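Local structure of sortase family protein (Clostridium perfringens, 6IXZ) at residues K31-Y36 with L96-E101; Y63-S68 with Y132-K137; L73-G78 with K86-L91; Y166-T171 with R181-G186. The protein is a class C sortase, a cysteine transpeptidase that probably joins pilin subunits covalently at the cell surface. All coordinates share one frame; numbering follows the deposited sequence.

Contact 1 (K31-Y36 with L96-E101); sequences KNINKY and LPVGGE
Ile-33, on helix 23-41, pushes its CG2 methyl between Leu-96 and Val-98 and so docks the N-terminal helical part of the chain on the sortase beta-barrel, at the loop joining strand 88-90 to strand 103-109. This is the tight part of the contact, and it is wholly apolar. CG2 lies 3.5 Å from Val-98 CG2 and 3.7 Å from Leu-96 CB. With CG1 folded back beside the backbone N (chi1 -66°), the methyl branch is the one that leads into the notch. Ile-33 crosses Leu-96 at about a right angle, and Leu-96 CD1 also touches Ile-33 CG1, at 3.9 Å. Both loop side chains face the helix across an inverse gamma turn centred on Pro-97, closed by the bond from Val-98 N to Leu-96 O (2.8 Å). Pro-97 itself turns the other way and packs on Leu-133 and Ile-135.

Away from this wedge the fit slackens. The ring of Tyr-36 meets Leu-96 obliquely, its CD2 no nearer than 4.4 Å to Leu-96 CD1. No hydrogen bond crosses between the two segments, although one turn on from Ile-33, Asn-37 OD1 accepts from Leu-96 N. On the solvent side stands Asn-34, whose amide oxygen makes only a van der Waals contact across the two segments: OD1 rests 3.6 Å from Val-98 CG2.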
loop_
_atom_site.group_PDB
_atom_site.type_symbol
_atom_site.label_atom_id
_atom_site.label_comp_id
_atom_site.label_asym_id
_atom_site.label_seq_id
_atom_site.Cartn_x
_atom_site.Cartn_y
_atom_site.Cartn_z
ATOM N N LYS A 31 13.250 -11.066 -2.574
ATOM C CA LYS A 31 13.489 -11.666 -3.888
ATOM C C LYS A 31 12.243 -12.307 -4.441
ATOM O O LYS A 31 11.979 -12.230 -5.627
ATOM C CB LYS A 31 14.574 -12.748 -3.831
ATOM C CG LYS A 31 15.992 -12.219 -3.999
ATOM C CD LYS A 31 16.918 -13.338 -4.442
ATOM C CE LYS A 31 17.177 -14.342 -3.349
ATOM N NZ LYS A 31 17.984 -15.484 -3.877
ATOM N N ASN A 32 11.515 -13.011 -3.592
ATOM C CA ASN A 32 10.309 -13.678 -4.034
ATOM C C ASN A 32 9.168 -12.686 -4.336
ATOM O O ASN A 32 8.458 -12.835 -5.334
ATOM C CB ASN A 32 9.893 -14.716 -3.003
ATOM C CG ASN A 32 10.832 -15.910 -2.965
ATOM O OD1 ASN A 32 11.251 -16.418 -3.999
ATOM N ND2 ASN A 32 11.133 -16.384 -1.770
ATOM N N ILE A 33 9.074 -11.620 -3.549
ATOM C CA ILE A 33 8.157 -10.537 -3.872
ATOM C C ILE A 33 8.549 -9.857 -5.183
ATOM O O ILE A 33 7.690 -9.490 -6.008
ATOM C CB ILE A 33 8.127 -9.491 -2.756
ATOM C CG1 ILE A 33 7.536 -10.106 -1.480
ATOM C CG2 ILE A 33 7.329 -8.272 -3.198
ATOM C CD1 ILE A 33 7.769 -9.272 -0.245
ATOM N N ASN A 34 9.854 -9.655 -5.364
ATOM C CA ASN A 34 10.332 -9.018 -6.570
ATOM C C ASN A 34 9.959 -9.863 -7.790
ATOM O O ASN A 34 9.431 -9.329 -8.759
ATOM C CB ASN A 34 11.849 -8.747 -6.484
ATOM C CG ASN A 34 12.158 -7.425 -5.819
ATOM O OD1 ASN A 34 11.293 -6.558 -5.734
ATOM N ND2 ASN A 34 13.394 -7.259 -5.343
ATOM N N LYS A 35 10.059 -11.192 -7.658
ATOM C CA LYS A 35 9.681 -12.139 -8.729
ATOM C C LYS A 35 8.199 -12.071 -9.035
ATOM O O LYS A 35 7.781 -12.071 -10.193
ATOM C CB LYS A 35 9.986 -13.575 -8.308
ATOM C CG LYS A 35 11.094 -14.234 -9.095
ATOM C CD LYS A 35 10.902 -15.744 -9.161
ATOM C CE LYS A 35 11.708 -16.349 -10.301
ATOM N NZ LYS A 35 12.109 -17.760 -10.038
ATOM N N TYR A 36 7.401 -12.078 -7.979
ATOM C CA TYR A 36 5.957 -11.949 -8.103
ATOM C C TYR A 36 5.544 -10.703 -8.884
ATOM O O TYR A 36 4.900 -10.806 -9.928
ATOM C CB TYR A 36 5.327 -11.917 -6.708
ATOM C CG TYR A 36 3.866 -11.576 -6.750
ATOM C CD1 TYR A 36 2.946 -12.481 -7.261
ATOM C CD2 TYR A 36 3.431 -10.278 -6.480
ATOM C CE1 TYR A 36 1.604 -12.152 -7.347
ATOM C CE2 TYR A 36 2.090 -9.938 -6.562
ATOM C CZ TYR A 36 1.181 -10.878 -6.992
ATOM O OH TYR A 36 -0.144 -10.528 -7.073
ATOM N N LEU A 96 3.031 -5.624 -4.794
ATOM C CA LEU A 96 3.385 -5.442 -3.401
ATOM C C LEU A 96 4.393 -4.282 -3.312
ATOM O O LEU A 96 5.233 -4.102 -4.196
ATOM C CB LEU A 96 3.978 -6.704 -2.808
ATOM C CG LEU A 96 3.031 -7.897 -2.614
ATOM C CD1 LEU A 96 3.792 -9.163 -2.273
ATOM C CD2 LEU A 96 1.999 -7.570 -1.549
ATOM N N PRO A 97 4.268 -3.474 -2.257
ATOM C CA PRO A 97 4.843 -2.149 -2.218
ATOM C C PRO A 97 6.286 -2.203 -1.784
ATOM O O PRO A 97 6.633 -1.678 -0.735
ATOM C CB PRO A 97 3.994 -1.442 -1.171
ATOM C CG PRO A 97 3.677 -2.529 -0.213
ATOM C CD PRO A 97 3.390 -3.720 -1.096
ATOM N N VAL A 98 7.114 -2.881 -2.564
ATOM C CA VAL A 98 8.528 -2.885 -2.294
ATOM C C VAL A 98 9.311 -2.045 -3.325
ATOM O O VAL A 98 10.545 -2.135 -3.378
ATOM C CB VAL A 98 9.113 -4.316 -2.244
ATOM C CG1 VAL A 98 8.607 -5.072 -1.018
ATOM C CG2 VAL A 98 8.833 -5.083 -3.519
ATOM N N GLY A 99 8.610 -1.362 -4.238
ATOM C CA GLY A 99 9.314 -0.584 -5.254
ATOM C C GLY A 99 9.860 -1.375 -6.436
ATOM O O GLY A 99 9.852 -2.596 -6.460
ATOM N N GLY A 100 10.417 -0.654 -7.395
ATOM C CA GLY A 100 10.911 -1.258 -8.614
ATOM C C GLY A 100 10.229 -0.627 -9.803
ATOM O O GLY A 100 9.056 -0.235 -9.727
ATOM N N GLU A 101 10.977 -0.507 -10.895
ATOM C CA GLU A 101 10.426 -0.146 -12.200
ATOM C C GLU A 101 9.328 -1.142 -12.592
ATOM O O GLU A 101 9.394 -2.306 -12.230
ATOM C CB GLU A 101 11.557 -0.136 -13.252
ATOM C CG GLU A 101 11.253 0.678 -14.505
ATOM C CD GLU A 101 12.488 0.975 -15.355
ATOM O OE1 GLU A 101 13.265 0.026 -15.641
ATOM O OE2 GLU A 101 12.676 2.159 -15.743
#

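Contact 2 (Y63-S68 with Y132-K137); sequences YIEIPS and YLHILK
Tyr-63 lays its ring against His-134, its partner in a hydrogen-bonded antiparallel pair. Its CG sits between the backbone N and the carbonyl carbon (chi1 58°), which stands the ring up beside the neighbouring strand. His-134 CB then lies over the ring face, 3.7 Å from its centroid. The imidazole is slid off to the side, an offset arrangement with little overlap, and its CD2 comes to 3.4 Å from Tyr-63 CE1. From the same face of the sheet Glu-65 reaches across with an extended chain. Its OE2 accepts a bent bond from His-134 NE2 (3.1 Å, 135°), met from above the carboxylate plane. The other imidazole nitrogen, ND1, bonds to Asp-139, so two carboxylates fix the ring's rotation and would probably favour its protonated form. Pro-67 CG meets the edge of the Tyr-132 ring, 3.6 Å from CE2.

On the opposite face of the sheet, Ile-64 and Leu-133 lie side by side, Ile-64 CG1 being 3.6 Å from Leu-133 CD2. They point into the barrel core, Ile-64 against Ile-75 and Leu-169, Leu-133 against Pro-97 and Val-167. Strand 71-77 flanks one side of the pair and strand 138-150 the other, while helix 23-41 packs on Leu-136.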
loop_
_atom_site.group_PDB
_atom_site.type_symbol
_atom_site.label_atom_id
_atom_site.label_comp_id
_atom_site.label_asym_id
_atom_site.label_seq_id
_atom_site.Cartn_x
_atom_site.Cartn_y
_atom_site.Cartn_z
ATOM N N TYR A 63 4.488 -0.169 7.465
ATOM C CA TYR A 63 3.605 0.987 7.587
ATOM C C TYR A 63 3.909 2.170 6.636
ATOM O O TYR A 63 4.969 2.263 6.010
ATOM C CB TYR A 63 3.600 1.480 9.033
ATOM C CG TYR A 63 4.967 1.867 9.542
ATOM C CD1 TYR A 63 5.355 3.205 9.615
ATOM C CD2 TYR A 63 5.891 0.891 9.903
ATOM C CE1 TYR A 63 6.630 3.551 10.048
ATOM C CE2 TYR A 63 7.155 1.225 10.340
ATOM C CZ TYR A 63 7.510 2.548 10.444
ATOM O OH TYR A 63 8.768 2.863 10.896
ATOM N N ILE A 64 2.964 3.090 6.578
ATOM C CA ILE A 64 3.094 4.283 5.783
ATOM C C ILE A 64 3.087 5.510 6.695
ATOM O O ILE A 64 2.350 5.563 7.681
ATOM C CB ILE A 64 1.961 4.377 4.721
ATOM C CG1 ILE A 64 2.094 5.642 3.881
ATOM C CG2 ILE A 64 0.575 4.314 5.369
ATOM C CD1 ILE A 64 1.283 5.602 2.602
ATOM N N GLU A 65 3.942 6.479 6.379
ATOM C CA GLU A 65 3.914 7.786 7.044
ATOM C C GLU A 65 3.660 8.896 6.036
ATOM O O GLU A 65 4.220 8.875 4.945
ATOM C CB GLU A 65 5.241 8.064 7.753
ATOM C CG GLU A 65 5.672 7.006 8.741
ATOM C CD GLU A 65 6.946 7.412 9.459
ATOM O OE1 GLU A 65 6.878 7.689 10.671
ATOM O OE2 GLU A 65 7.973 7.601 8.772
ATOM N N ILE A 66 2.744 9.801 6.371
ATOM C CA ILE A 66 2.480 11.007 5.577
ATOM C C ILE A 66 2.581 12.230 6.497
ATOM O O ILE A 66 1.611 12.634 7.131
ATOM C CB ILE A 66 1.078 10.976 4.912
ATOM C CG1 ILE A 66 0.793 9.608 4.257
ATOM C CG2 ILE A 66 0.961 12.081 3.871
ATOM C CD1 ILE A 66 -0.568 9.502 3.611
ATOM N N PRO A 67 3.769 12.850 6.551
ATOM C CA PRO A 67 4.043 13.907 7.560
ATOM C C PRO A 67 3.097 15.113 7.506
ATOM O O PRO A 67 2.584 15.581 8.536
ATOM C CB PRO A 67 5.487 14.339 7.256
ATOM C CG PRO A 67 6.045 13.362 6.285
ATOM C CD PRO A 67 4.924 12.553 5.686
ATOM N N SER A 68 2.805 15.578 6.305
ATOM C CA SER A 68 2.052 16.788 6.137
ATOM C C SER A 68 0.664 16.642 6.716
ATOM O O SER A 68 0.055 17.635 7.112
ATOM C CB SER A 68 1.987 17.168 4.651
ATOM O OG SER A 68 1.267 16.206 3.900
ATOM N N TYR A 132 6.007 8.172 2.845
ATOM C CA TYR A 132 7.091 7.257 3.053
ATOM C C TYR A 132 6.489 5.913 3.372
ATOM O O TYR A 132 5.487 5.840 4.079
ATOM C CB TYR A 132 7.946 7.721 4.225
ATOM C CG TYR A 132 8.546 9.101 4.053
ATOM C CD1 TYR A 132 9.604 9.315 3.181
ATOM C CD2 TYR A 132 8.109 10.175 4.832
ATOM C CE1 TYR A 132 10.177 10.573 3.040
ATOM C CE2 TYR A 132 8.683 11.432 4.710
ATOM C CZ TYR A 132 9.707 11.635 3.799
ATOM O OH TYR A 132 10.324 12.881 3.716
ATOM N N LEU A 133 7.090 4.871 2.814
ATOM C CA LEU A 133 6.734 3.497 3.124
ATOM C C LEU A 133 7.890 2.833 3.850
ATOM O O LEU A 133 9.042 2.907 3.412
ATOM C CB LEU A 133 6.455 2.717 1.834
ATOM C CG LEU A 133 5.322 3.241 0.965
ATOM C CD1 LEU A 133 4.975 2.242 -0.118
ATOM C CD2 LEU A 133 4.114 3.529 1.831
ATOM N N HIS A 134 7.535 2.028 4.840
ATOM C CA HIS A 134 8.489 1.234 5.606
ATOM C C HIS A 134 8.085 -0.222 5.578
ATOM O O HIS A 134 7.189 -0.617 6.317
ATOM C CB HIS A 134 8.493 1.751 7.045
ATOM C CG HIS A 134 9.044 3.131 7.161
ATOM N ND1 HIS A 134 10.367 3.405 6.909
ATOM C CD2 HIS A 134 8.434 4.328 7.295
ATOM C CE1 HIS A 134 10.574 4.701 7.028
ATOM N NE2 HIS A 134 9.415 5.285 7.249
ATOM N N ILE A 135 8.646 -0.994 4.642
ATOM C CA ILE A 135 8.064 -2.274 4.248
ATOM C C ILE A 135 9.187 -3.308 4.179
ATOM O O ILE A 135 10.153 -3.121 3.443
ATOM C CB ILE A 135 7.409 -2.172 2.862
ATOM C CG1 ILE A 135 6.304 -1.098 2.869
ATOM C CG2 ILE A 135 6.913 -3.533 2.397
ATOM C CD1 ILE A 135 4.953 -1.571 3.342
ATOM N N LEU A 136 9.130 -4.316 5.044
ATOM C CA LEU A 136 10.178 -5.337 5.122
ATOM C C LEU A 136 11.579 -4.710 5.089
ATOM O O LEU A 136 12.439 -5.118 4.300
ATOM C CB LEU A 136 10.010 -6.365 3.991
ATOM C CG LEU A 136 8.880 -7.392 4.132
ATOM C CD1 LEU A 136 7.812 -6.956 5.117
ATOM C CD2 LEU A 136 8.255 -7.709 2.791
ATOM N N LYS A 137 11.791 -3.713 5.939
ATOM C CA LYS A 137 13.116 -3.101 6.139
ATOM C C LYS A 137 13.528 -2.125 5.039
ATOM O O LYS A 137 14.551 -1.456 5.151
ATOM C CB LYS A 137 14.196 -4.173 6.290
ATOM C CG LYS A 137 13.941 -5.133 7.429
ATOM C CD LYS A 137 14.242 -4.474 8.760
ATOM C CE LYS A 137 15.708 -4.619 9.127
ATOM N NZ LYS A 137 15.984 -4.012 10.460
#

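Contact 3 (L73-G78 with K86-L91); sequences LPIYYG and KGVGVL
Val-88 and Val-90 meet Leu-73, Ile-75 and Tyr-77 in an apolar row between two parallel strands. Val-90 turns CG2 to Ile-75 CG2 at 3.8 Å, while its CG1, anti to the backbone N (chi1 -180°), goes to the Tyr-77 ring, which crosses the valine at about a right angle. Val-88 CG2 touches Leu-73 CD1 more lightly, at 4.0 Å. Leu-107 of strand 103-109 continues this packing over Ile-75 and both valines.

On the other face Tyr-76 presents its ring edge to Val-88 O, with CD1 3.4 Å away and the oxygen in the ring plane. The same oxygen takes the nearly straight bond from Tyr-76 N (2.8 Å). The OH end of that ring rests on the aliphatic part of Lys-86, 3.9 Å from CB. Bonds from Val-90 N to Tyr-76 O and from Gly-78 N to Val-90 O carry the pairing on, and Gly-89 CA fits 3.2 Å from Gly-78 O. Toward Leu-73 the strands part, and a water there donates to Pro-74 O and accepts from Val-88 N.

Strand 71-77, helix 81-86 and strand 88-90 form a beta-alpha-beta crossover, which gives the mixed sortase barrel one of its two parallel strand pairs.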
loop_
_atom_site.group_PDB
_atom_site.type_symbol
_atom_site.label_atom_id
_atom_site.label_comp_id
_atom_site.label_asym_id
_atom_site.label_seq_id
_atom_site.Cartn_x
_atom_site.Cartn_y
_atom_site.Cartn_z
ATOM N N LEU A 73 0.339 4.610 9.645
ATOM C CA LEU A 73 -0.641 3.491 9.667
ATOM C C LEU A 73 0.020 2.177 9.211
ATOM O O LEU A 73 0.869 2.193 8.304
ATOM C CB LEU A 73 -1.820 3.801 8.740
ATOM C CG LEU A 73 -2.778 4.927 9.163
ATOM C CD1 LEU A 73 -3.673 5.355 8.028
ATOM C CD2 LEU A 73 -3.600 4.560 10.380
ATOM N N PRO A 74 -0.410 1.026 9.784
ATOM C CA PRO A 74 0.048 -0.280 9.276
ATOM C C PRO A 74 -0.532 -0.535 7.914
ATOM O O PRO A 74 -1.606 -0.030 7.611
ATOM C CB PRO A 74 -0.518 -1.297 10.276
ATOM C CG PRO A 74 -1.608 -0.571 10.989
ATOM C CD PRO A 74 -1.205 0.885 11.009
ATOM N N ILE A 75 0.167 -1.329 7.127
ATOM C CA ILE A 75 -0.287 -1.788 5.819
ATOM C C ILE A 75 -0.425 -3.307 5.833
ATOM O O ILE A 75 0.529 -4.030 6.115
ATOM C CB ILE A 75 0.673 -1.365 4.705
ATOM C CG1 ILE A 75 0.719 0.154 4.584
ATOM C CG2 ILE A 75 0.246 -1.939 3.357
ATOM C CD1 ILE A 75 2.096 0.632 4.207
ATOM N N TYR A 76 -1.659 -3.762 5.635
ATOM C CA TYR A 76 -1.980 -5.172 5.512
ATOM C C TYR A 76 -1.924 -5.571 4.025
ATOM O O TYR A 76 -2.118 -4.743 3.143
ATOM C CB TYR A 76 -3.391 -5.444 6.055
ATOM C CG TYR A 76 -3.554 -5.138 7.528
ATOM C CD1 TYR A 76 -3.857 -3.854 7.955
ATOM C CD2 TYR A 76 -3.412 -6.133 8.498
ATOM C CE1 TYR A 76 -4.046 -3.575 9.285
ATOM C CE2 TYR A 76 -3.608 -5.854 9.835
ATOM C CZ TYR A 76 -3.888 -4.569 10.223
ATOM O OH TYR A 76 -4.034 -4.256 11.554
ATOM N N TYR A 77 -1.720 -6.852 3.753
ATOM C CA TYR A 77 -2.065 -7.376 2.447
ATOM C C TYR A 77 -3.551 -7.721 2.428
ATOM O O TYR A 77 -4.064 -8.337 3.372
ATOM C CB TYR A 77 -1.250 -8.622 2.076
ATOM C CG TYR A 77 -1.468 -8.987 0.625
ATOM C CD1 TYR A 77 -2.408 -9.964 0.257
ATOM C CD2 TYR A 77 -0.921 -8.208 -0.377
ATOM C CE1 TYR A 77 -2.671 -10.237 -1.073
ATOM C CE2 TYR A 77 -1.169 -8.476 -1.712
ATOM C CZ TYR A 77 -2.058 -9.483 -2.047
ATOM O OH TYR A 77 -2.331 -9.701 -3.368
ATOM N N GLY A 78 -4.212 -7.328 1.342
ATOM C CA GLY A 78 -5.560 -7.797 1.049
ATOM C C GLY A 78 -6.556 -6.694 1.337
ATOM O O GLY A 78 -6.214 -5.707 1.966
ATOM N N LYS A 86 -9.898 -3.142 9.792
ATOM C CA LYS A 86 -8.694 -2.871 10.612
ATOM C C LYS A 86 -7.804 -1.716 10.109
ATOM O O LYS A 86 -7.095 -1.049 10.893
ATOM C CB LYS A 86 -7.809 -4.118 10.680
ATOM C CG LYS A 86 -8.447 -5.328 11.332
ATOM C CD LYS A 86 -7.366 -6.365 11.626
ATOM C CE LYS A 86 -7.826 -7.776 11.351
ATOM N NZ LYS A 86 -6.724 -8.555 10.719
ATOM N N GLY A 87 -7.649 -1.624 8.803
ATOM C CA GLY A 87 -6.734 -0.618 8.247
ATOM C C GLY A 87 -6.482 -0.750 6.757
ATOM O O GLY A 87 -7.282 -1.314 5.996
ATOM N N VAL A 88 -5.420 -0.079 6.336
ATOM C CA VAL A 88 -5.041 0.048 4.940
ATOM C C VAL A 88 -4.559 -1.289 4.447
ATOM O O VAL A 88 -3.759 -1.947 5.127
ATOM C CB VAL A 88 -3.857 1.025 4.795
ATOM C CG1 VAL A 88 -3.450 1.151 3.318
ATOM C CG2 VAL A 88 -4.226 2.359 5.367
ATOM N N GLY A 89 -5.013 -1.644 3.250
ATOM C CA GLY A 89 -4.722 -2.905 2.633
ATOM C C GLY A 89 -4.212 -2.744 1.217
ATOM O O GLY A 89 -4.734 -1.937 0.444
ATOM N N VAL A 90 -3.217 -3.560 0.869
ATOM C CA VAL A 90 -2.745 -3.670 -0.517
ATOM C C VAL A 90 -3.836 -4.334 -1.370
ATOM O O VAL A 90 -4.309 -5.423 -1.036
ATOM C CB VAL A 90 -1.442 -4.501 -0.637
ATOM C CG1 VAL A 90 -0.987 -4.575 -2.093
ATOM C CG2 VAL A 90 -0.328 -3.960 0.247
ATOM N N LEU A 91 -4.201 -3.696 -2.480
ATOM C CA LEU A 91 -5.263 -4.215 -3.342
ATOM C C LEU A 91 -4.808 -5.446 -4.156
ATOM O O LEU A 91 -3.739 -5.450 -4.784
ATOM C CB LEU A 91 -5.741 -3.098 -4.277
ATOM C CG LEU A 91 -6.827 -3.508 -5.243
ATOM C CD1 LEU A 91 -8.057 -3.985 -4.486
ATOM C CD2 LEU A 91 -7.148 -2.395 -6.219
HETATM O O HOH W 1 -4.062 1.138 8.432
#

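Contact 4 (Y166-T171 with R181-G186); sequences YVTLLT and RLLVRG
Arg-185 and Tyr-166 make the aromatic contact of this strand pair. The guanidinium lies flat over the ring, planes 3° apart, with CZ 4.1 Å from the centroid in a cation-pi stack, and CD sits almost above the ring centre. A turn at chi3 (71°) folds the otherwise extended arginine into this pose. Asn-145 holds its NE, and His-104 meets the Tyr-166 ring edge-to-face, so both flat groups are steadied from outside the pair.

Among polar contacts, six backbone hydrogen bonds join three antiparallel pairs, Val-167 with Gly-186, Leu-169 with Val-184 and Thr-171 with Leu-182. The bond from Leu-169 N to Val-184 O is 2.8 Å long. Between these pairs, CA-H...O contacts such as Leu-170 CA to Leu-182 O (3.3 Å) fill in. Thr-168 OG1 bonds to His-104 NE2 and also lies 3.5 Å from Arg-185 CG.

The apolar packing splits over two faces. Leu-170 and Leu-183 run side by side, CG to CD2 3.7 Å, and Leu-170 CD1 also lies over the face of the Arg-181 guanidinium, 3.7 Å from NE. On the opposite face Thr-171 CG2 meets Leu-182 CB at 3.8 Å, while Leu-169 and Val-184 both pack on Ile-122.

The two strands form a beta hairpin whose first strand carries Cys-172, the predicted acyl-thioester nucleophile, near its end. Thr-168 to Cys-172 read TLLTC, the TLXTC signature of sortases, and Arg-181 lies near the start of the returning strand 180-188, consistent with where the family carries its conserved active-site arginine.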
loop_
_atom_site.group_PDB
_atom_site.type_symbol
_atom_site.label_atom_id
_atom_site.label_comp_id
_atom_site.label_asym_id
_atom_site.label_seq_id
_atom_site.Cartn_x
_atom_site.Cartn_y
_atom_site.Cartn_z
ATOM N N TYR A 166 5.238 3.375 -9.067
ATOM C CA TYR A 166 4.133 4.162 -8.519
ATOM C C TYR A 166 3.548 3.441 -7.305
ATOM O O TYR A 166 3.459 2.200 -7.284
ATOM C CB TYR A 166 2.974 4.335 -9.526
ATOM C CG TYR A 166 3.197 5.263 -10.716
ATOM C CD1 TYR A 166 4.012 6.396 -10.628
ATOM C CD2 TYR A 166 2.641 4.950 -11.955
ATOM C CE1 TYR A 166 4.206 7.219 -11.737
ATOM C CE2 TYR A 166 2.818 5.769 -13.061
ATOM C CZ TYR A 166 3.584 6.916 -12.936
ATOM O OH TYR A 166 3.742 7.740 -14.016
ATOM N N VAL A 167 3.075 4.238 -6.351
ATOM C CA VAL A 167 2.136 3.783 -5.331
ATOM C C VAL A 167 0.951 4.741 -5.359
ATOM O O VAL A 167 1.120 5.974 -5.311
ATOM C CB VAL A 167 2.793 3.738 -3.953
ATOM C CG1 VAL A 167 1.782 3.404 -2.865
ATOM C CG2 VAL A 167 3.946 2.748 -3.969
ATOM N N THR A 168 -0.251 4.179 -5.494
ATOM C CA THR A 168 -1.474 4.957 -5.341
ATOM C C THR A 168 -2.116 4.769 -3.951
ATOM O O THR A 168 -2.200 3.642 -3.397
ATOM C CB THR A 168 -2.496 4.674 -6.468
ATOM O OG1 THR A 168 -2.015 5.163 -7.736
ATOM C CG2 THR A 168 -3.817 5.359 -6.170
ATOM N N LEU A 169 -2.444 5.895 -3.331
ATOM C CA LEU A 169 -3.246 5.903 -2.103
ATOM C C LEU A 169 -4.705 6.046 -2.506
ATOM O O LEU A 169 -5.025 6.833 -3.369
ATOM C CB LEU A 169 -2.828 7.068 -1.210
ATOM C CG LEU A 169 -1.311 7.149 -0.993
ATOM C CD1 LEU A 169 -0.963 8.287 -0.060
ATOM C CD2 LEU A 169 -0.799 5.822 -0.482
ATOM N N LEU A 170 -5.553 5.178 -1.982
ATOM C CA LEU A 170 -6.954 5.124 -2.392
ATOM C C LEU A 170 -7.823 5.240 -1.148
ATOM O O LEU A 170 -7.650 4.487 -0.186
ATOM C CB LEU A 170 -7.199 3.816 -3.113
ATOM C CG LEU A 170 -8.565 3.476 -3.670
ATOM C CD1 LEU A 170 -8.384 2.309 -4.618
ATOM C CD2 LEU A 170 -9.499 3.101 -2.516
ATOM N N THR A 171 -8.712 6.229 -1.136
ATOM C CA THR A 171 -9.740 6.324 -0.095
ATOM C C THR A 171 -11.129 6.412 -0.696
ATOM O O THR A 171 -11.290 6.980 -1.772
ATOM C CB THR A 171 -9.528 7.548 0.800
ATOM O OG1 THR A 171 -10.401 7.480 1.935
ATOM C CG2 THR A 171 -9.791 8.800 0.065
ATOM N N ARG A 181 -13.985 6.612 -5.274
ATOM C CA ARG A 181 -12.627 6.460 -4.743
ATOM C C ARG A 181 -11.809 7.655 -5.184
ATOM O O ARG A 181 -11.759 7.953 -6.379
ATOM C CB ARG A 181 -11.939 5.252 -5.361
ATOM C CG ARG A 181 -12.643 3.924 -5.235
ATOM C CD ARG A 181 -12.281 3.099 -6.466
ATOM N NE ARG A 181 -11.790 1.789 -6.085
ATOM C CZ ARG A 181 -11.355 0.874 -6.935
ATOM N NH1 ARG A 181 -11.325 1.138 -8.242
ATOM N NH2 ARG A 181 -10.900 -0.281 -6.458
ATOM N N LEU A 182 -11.170 8.316 -4.222
ATOM C CA LEU A 182 -10.124 9.300 -4.486
ATOM C C LEU A 182 -8.766 8.621 -4.537
ATOM O O LEU A 182 -8.414 7.835 -3.650
ATOM C CB LEU A 182 -10.148 10.373 -3.389
ATOM C CG LEU A 182 -8.964 11.347 -3.311
ATOM C CD1 LEU A 182 -8.979 12.303 -4.498
ATOM C CD2 LEU A 182 -9.059 12.138 -2.017
ATOM N N LEU A 183 -8.043 8.868 -5.622
ATOM C CA LEU A 183 -6.760 8.236 -5.887
ATOM C C LEU A 183 -5.715 9.307 -5.776
ATOM O O LEU A 183 -5.869 10.373 -6.369
ATOM C CB LEU A 183 -6.707 7.698 -7.323
ATOM C CG LEU A 183 -7.805 6.707 -7.700
ATOM C CD1 LEU A 183 -7.592 6.192 -9.117
ATOM C CD2 LEU A 183 -7.844 5.553 -6.700
ATOM N N VAL A 184 -4.647 9.027 -5.041
ATOM C CA VAL A 184 -3.514 9.961 -4.950
ATOM C C VAL A 184 -2.255 9.194 -5.317
ATOM O O VAL A 184 -1.777 8.376 -4.521
ATOM C CB VAL A 184 -3.391 10.561 -3.518
ATOM C CG1 VAL A 184 -2.178 11.467 -3.410
ATOM C CG2 VAL A 184 -4.653 11.332 -3.147
ATOM N N ARG A 185 -1.730 9.441 -6.525
ATOM C CA ARG A 185 -0.620 8.665 -7.063
ATOM C C ARG A 185 0.680 9.361 -6.776
ATOM O O ARG A 185 0.824 10.559 -7.052
ATOM C CB ARG A 185 -0.706 8.500 -8.585
ATOM C CG ARG A 185 0.281 7.477 -9.124
ATOM C CD ARG A 185 0.147 7.361 -10.641
ATOM N NE ARG A 185 0.662 8.554 -11.309
ATOM C CZ ARG A 185 0.494 8.834 -12.607
ATOM N NH1 ARG A 185 -0.217 8.031 -13.372
ATOM N NH2 ARG A 185 1.018 9.942 -13.119
ATOM N N GLY A 186 1.603 8.615 -6.188
ATOM C CA GLY A 186 2.965 9.100 -5.954
ATOM C C GLY A 186 3.967 8.316 -6.759
ATOM O O GLY A 186 3.691 7.182 -7.179
#

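Contacts 2, 3 and 4 share one curled sheet, to which contact 1 adds the helical N-terminal part. Strand 60-66 of contact 2 neighbours strand 71-77 of contact 3, with Ile-64 N 2.9 Å from Leu-73 O, a probable hydrogen bond. Contact 4 reaches contact 2 through the core, Leu-169 CD2 lying 3.7 Å from Ile-64 CD1. Contact 1 meets contact 2 at Ile-33 with Leu-136 and contact 3 at Leu-96 with Tyr-77. Contact 4 is nearest the predicted active site, the Thr-171 side chain about 5 Å from that of Cys-172 and about 7 Å from that of His-110. Gly-87 of contact 3 is about 8 Å from the His-110 side chain. Contacts 1 and 2 lie away from the site.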